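Local coordinates for protein UL37 (Suid herpesvirus 1, PDB 4K70) that is an inner tegument protein of the virus that probably helps control the intracellular trafficking of viral particles, this chain being its N-terminal half, at residues Thr256-Ala267 and Leu279-Thr290. Sequence-based numbering, arbitrary orientation.
Sequences TPRTAVEVRVSA and LRPGTVARRLRT
The backbone of the loop 279-290 runs back along helix 260-271, with CA atoms 5.7 Å apart at Ala267 and Leu279 and 5.2 Å at Pro257 and Arg287. How two arginines can share one carboxylate is well illustrated at the start of this helix, where Thr259 and Glu262 form a capping box in the mostly helical N-terminal half of UL37. Arg258 grips Glu262 side-on, NE to OE1 and NH1 to OE2, the latter at 2.7 Å, both met on the syn side but out of the carboxylate plane. Arg287 rises alongside Glu262 in the same direction, extended from CG to NE, and lays its guanidinium flat on that of Arg258, centres 3.4 Å apart and planes at 25°. Its NH1 completes the salt-bridge network with a weak bond to Glu262 OE2, while NE is held by the Asn254 carbonyl. The carboxylate, accepting from both, probably lets the two guanidinium groups stack this closely. Thr290 OG1, also bonded to Asp312, a residue of a calcium site seen for this protein but without its ion in this chain, receives NH1 of both arginines. Farther along, Leu279 spreads over Ala267 and touches the Pro257 ring, and Val265 CG1 meets Leu288 CD1. Waters stitch the loop carbonyls to the helix: one donates to Glu262 OE2 and, at 2.8 Å, to Leu288 O; another donates to Arg286 O and, at 3.1 Å, to Ser266 O.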
loop_
_atom_site.group_PDB
_atom_site.type_symbol
_atom_site.label_atom_id
_atom_site.label_comp_id
_atom_site.label_asym_id
_atom_site.label_seq_id
_atom_site.Cartn_x
_atom_site.Cartn_y
_atom_site.Cartn_z
ATOM N N THR A 256 31.737 -10.850 -26.871
ATOM C CA THR A 256 31.404 -11.500 -25.611
ATOM C C THR A 256 30.522 -10.564 -24.805
ATOM O O THR A 256 30.731 -9.354 -24.829
ATOM C CB THR A 256 32.661 -11.793 -24.779
ATOM O OG1 THR A 256 33.586 -12.557 -25.559
ATOM C CG2 THR A 256 32.300 -12.572 -23.519
ATOM N N PRO A 257 29.523 -11.122 -24.104
ATOM C CA PRO A 257 28.730 -10.365 -23.132
ATOM C C PRO A 257 29.656 -9.580 -22.206
ATOM O O PRO A 257 30.549 -10.179 -21.611
ATOM C CB PRO A 257 28.006 -11.470 -22.358
ATOM C CG PRO A 257 27.797 -12.537 -23.387
ATOM C CD PRO A 257 29.032 -12.504 -24.259
ATOM N N ARG A 258 29.453 -8.265 -22.107
ATOM C CA ARG A 258 30.361 -7.377 -21.373
ATOM C C ARG A 258 29.850 -7.053 -19.965
ATOM O O ARG A 258 30.593 -7.149 -18.987
ATOM C CB ARG A 258 30.568 -6.071 -22.154
ATOM C CG ARG A 258 30.919 -6.248 -23.634
ATOM C CD ARG A 258 30.557 -4.997 -24.473
ATOM N NE ARG A 258 29.120 -4.710 -24.445
ATOM C CZ ARG A 258 28.507 -3.838 -25.246
ATOM N NH1 ARG A 258 27.190 -3.648 -25.148
ATOM N NH2 ARG A 258 29.200 -3.156 -26.154
ATOM N N THR A 259 28.581 -6.661 -19.863
ATOM C CA THR A 259 27.992 -6.313 -18.568
ATOM C C THR A 259 27.265 -7.495 -17.927
ATOM O O THR A 259 27.010 -8.506 -18.587
ATOM C CB THR A 259 27.025 -5.112 -18.698
ATOM O OG1 THR A 259 25.849 -5.507 -19.416
ATOM C CG2 THR A 259 27.707 -3.966 -19.439
ATOM N N ALA A 260 26.942 -7.366 -16.639
ATOM C CA ALA A 260 26.202 -8.402 -15.917
ATOM C C ALA A 260 24.867 -8.680 -16.591
ATOM O O ALA A 260 24.400 -9.822 -16.628
ATOM C CB ALA A 260 25.981 -7.998 -14.468
ATOM N N VAL A 261 24.251 -7.627 -17.118
ATOM C CA VAL A 261 23.005 -7.771 -17.849
ATOM C C VAL A 261 23.214 -8.654 -19.073
ATOM O O VAL A 261 22.482 -9.622 -19.290
ATOM C CB VAL A 261 22.442 -6.393 -18.314
ATOM C CG1 VAL A 261 21.261 -6.595 -19.247
ATOM C CG2 VAL A 261 22.033 -5.546 -17.118
ATOM N N GLU A 262 24.213 -8.307 -19.879
ATOM C CA GLU A 262 24.471 -9.037 -21.113
ATOM C C GLU A 262 24.818 -10.497 -20.844
ATOM O O GLU A 262 24.366 -11.383 -21.558
ATOM C CB GLU A 262 25.568 -8.358 -21.919
ATOM C CG GLU A 262 25.277 -6.906 -22.213
ATOM C CD GLU A 262 26.208 -6.351 -23.255
ATOM O OE1 GLU A 262 27.432 -6.573 -23.137
ATOM O OE2 GLU A 262 25.713 -5.709 -24.201
ATOM N N VAL A 263 25.609 -10.749 -19.811
ATOM C CA VAL A 263 25.933 -12.127 -19.452
ATOM C C VAL A 263 24.668 -12.893 -19.068
ATOM O O VAL A 263 24.452 -14.014 -19.528
ATOM C CB VAL A 263 26.960 -12.209 -18.319
ATOM C CG1 VAL A 263 27.035 -13.630 -17.776
ATOM C CG2 VAL A 263 28.329 -11.753 -18.821
ATOM N N ARG A 264 23.827 -12.275 -18.247
ATOM C CA ARG A 264 22.594 -12.916 -17.803
ATOM C C ARG A 264 21.683 -13.231 -18.979
ATOM O O ARG A 264 21.118 -14.316 -19.056
ATOM C CB ARG A 264 21.867 -12.046 -16.773
ATOM C CG ARG A 264 20.629 -12.685 -16.189
ATOM C CD ARG A 264 19.364 -12.333 -16.973
ATOM N NE ARG A 264 18.205 -13.008 -16.387
ATOM C CZ ARG A 264 17.910 -14.287 -16.599
ATOM N NH1 ARG A 264 18.665 -15.014 -17.412
ATOM N NH2 ARG A 264 16.853 -14.839 -16.022
ATOM N N VAL A 265 21.551 -12.282 -19.905
ATOM C CA VAL A 265 20.684 -12.470 -21.067
ATOM C C VAL A 265 21.268 -13.515 -22.024
ATOM O O VAL A 265 20.560 -14.426 -22.481
ATOM C CB VAL A 265 20.420 -11.118 -21.807
ATOM C CG1 VAL A 265 19.730 -11.357 -23.130
ATOM C CG2 VAL A 265 19.581 -10.197 -20.928
ATOM N N SER A 266 22.562 -13.383 -22.311
ATOM C CA SER A 266 23.253 -14.296 -23.220
ATOM C C SER A 266 23.201 -15.739 -22.730
ATOM O O SER A 266 22.993 -16.665 -23.514
ATOM C CB SER A 266 24.713 -13.873 -23.393
ATOM O OG SER A 266 24.797 -12.652 -24.101
ATOM N N ALA A 267 23.395 -15.922 -21.433
ATOM C CA ALA A 267 23.389 -17.248 -20.829
ATOM C C ALA A 267 22.027 -17.926 -20.984
ATOM O O ALA A 267 21.945 -19.106 -21.317
ATOM C CB ALA A 267 23.762 -17.150 -19.370
ATOM N N LEU A 279 27.736 -17.632 -17.392
ATOM C CA LEU A 279 28.486 -18.319 -18.426
ATOM C C LEU A 279 29.809 -18.845 -17.877
ATOM O O LEU A 279 30.712 -18.064 -17.563
ATOM C CB LEU A 279 28.764 -17.371 -19.587
ATOM C CG LEU A 279 27.593 -17.036 -20.509
ATOM C CD1 LEU A 279 27.958 -15.870 -21.406
ATOM C CD2 LEU A 279 27.201 -18.262 -21.336
ATOM N N ARG A 280 29.928 -20.164 -17.764
ATOM C CA ARG A 280 31.209 -20.778 -17.406
ATOM C C ARG A 280 32.232 -20.523 -18.508
ATOM O O ARG A 280 31.883 -20.517 -19.694
ATOM C CB ARG A 280 31.049 -22.282 -17.169
ATOM C CG ARG A 280 30.199 -22.998 -18.210
ATOM C CD ARG A 280 30.196 -24.525 -18.016
ATOM N NE ARG A 280 31.511 -25.185 -18.094
ATOM C CZ ARG A 280 32.550 -24.793 -18.840
ATOM N NH1 ARG A 280 32.476 -23.712 -19.611
ATOM N NH2 ARG A 280 33.681 -25.494 -18.815
ATOM N N PRO A 281 33.505 -20.303 -18.124
ATOM C CA PRO A 281 34.568 -19.979 -19.088
ATOM C C PRO A 281 34.737 -21.079 -20.134
ATOM O O PRO A 281 34.509 -22.249 -19.829
ATOM C CB PRO A 281 35.819 -19.872 -18.210
ATOM C CG PRO A 281 35.297 -19.556 -16.848
ATOM C CD PRO A 281 34.004 -20.318 -16.740
ATOM N N GLY A 282 35.110 -20.708 -21.355
ATOM C CA GLY A 282 35.205 -21.671 -22.435
ATOM C C GLY A 282 33.879 -21.929 -23.130
ATOM O O GLY A 282 33.825 -22.649 -24.130
ATOM N N THR A 283 32.806 -21.344 -22.607
ATOM C CA THR A 283 31.499 -21.477 -23.244
ATOM C C THR A 283 31.194 -20.252 -24.086
ATOM O O THR A 283 31.093 -19.144 -23.564
ATOM C CB THR A 283 30.376 -21.635 -22.220
ATOM O OG1 THR A 283 30.559 -22.850 -21.488
ATOM C CG2 THR A 283 29.024 -21.664 -22.922
ATOM N N VAL A 284 31.044 -20.455 -25.389
ATOM C CA VAL A 284 30.746 -19.354 -26.293
ATOM C C VAL A 284 29.254 -19.020 -26.237
ATOM O O VAL A 284 28.398 -19.906 -26.303
ATOM C CB VAL A 284 31.181 -19.671 -27.743
ATOM C CG1 VAL A 284 30.918 -18.496 -28.651
ATOM C CG2 VAL A 284 32.658 -20.050 -27.782
ATOM N N ALA A 285 28.954 -17.739 -26.079
ATOM C CA ALA A 285 27.581 -17.257 -26.123
ATOM C C ALA A 285 27.579 -15.861 -26.721
ATOM O O ALA A 285 28.361 -14.996 -26.318
ATOM C CB ALA A 285 26.965 -17.253 -24.732
ATOM N N ARG A 286 26.723 -15.658 -27.713
ATOM C CA ARG A 286 26.649 -14.382 -28.395
ATOM C C ARG A 286 25.822 -13.416 -27.560
ATOM O O ARG A 286 24.951 -13.832 -26.798
ATOM C CB ARG A 286 26.028 -14.570 -29.777
ATOM C CG ARG A 286 26.707 -15.665 -30.576
ATOM C CD ARG A 286 25.961 -15.944 -31.857
ATOM N NE ARG A 286 25.946 -14.789 -32.755
ATOM C CZ ARG A 286 25.276 -14.756 -33.903
ATOM N NH1 ARG A 286 24.569 -15.815 -34.291
ATOM N NH2 ARG A 286 25.306 -13.668 -34.666
ATOM N N ARG A 287 26.113 -12.129 -27.678
ATOM C CA ARG A 287 25.332 -11.133 -26.973
ATOM C C ARG A 287 24.471 -10.384 -27.973
ATOM O O ARG A 287 24.769 -10.355 -29.176
ATOM C CB ARG A 287 26.237 -10.158 -26.232
ATOM C CG ARG A 287 26.881 -9.144 -27.145
ATOM C CD ARG A 287 27.654 -8.097 -26.362
ATOM N NE ARG A 287 28.404 -7.258 -27.288
ATOM C CZ ARG A 287 27.998 -6.078 -27.741
ATOM N NH1 ARG A 287 26.856 -5.550 -27.326
ATOM N NH2 ARG A 287 28.753 -5.413 -28.604
ATOM N N LEU A 288 23.384 -9.799 -27.475
ATOM C CA LEU A 288 22.522 -8.978 -28.304
ATOM C C LEU A 288 23.280 -7.730 -28.749
ATOM O O LEU A 288 24.008 -7.126 -27.956
ATOM C CB LEU A 288 21.275 -8.577 -27.524
ATOM C CG LEU A 288 20.313 -9.706 -27.151
ATOM C CD1 LEU A 288 19.192 -9.170 -26.279
ATOM C CD2 LEU A 288 19.749 -10.369 -28.404
ATOM N N ARG A 289 23.121 -7.368 -30.019
ATOM C CA ARG A 289 23.630 -6.110 -30.545
ATOM C C ARG A 289 23.109 -4.936 -29.705
ATOM O O ARG A 289 21.967 -4.966 -29.216
ATOM C CB ARG A 289 23.188 -5.938 -32.006
ATOM C CG ARG A 289 23.678 -7.037 -32.951
ATOM C CD ARG A 289 22.955 -6.985 -34.282
ATOM N NE ARG A 289 22.968 -5.637 -34.845
ATOM C CZ ARG A 289 22.290 -5.271 -35.925
ATOM N NH1 ARG A 289 21.552 -6.160 -36.574
ATOM N NH2 ARG A 289 22.354 -4.021 -36.362
ATOM N N THR A 290 23.952 -3.919 -29.517
ATOM C CA THR A 290 23.528 -2.691 -28.856
ATOM C C THR A 290 23.773 -1.485 -29.761
ATOM O O THR A 290 23.832 -0.352 -29.286
ATOM C CB THR A 290 24.191 -2.480 -27.468
ATOM O OG1 THR A 290 25.618 -2.506 -27.594
ATOM C CG2 THR A 290 23.745 -3.563 -26.451
HETATM O O HOH W 1 23.462 -6.583 -25.238
HETATM O O HOH W 2 23.131 -10.148 -24.673
HETATM O O HOH W 3 23.713 -16.180 -26.462
#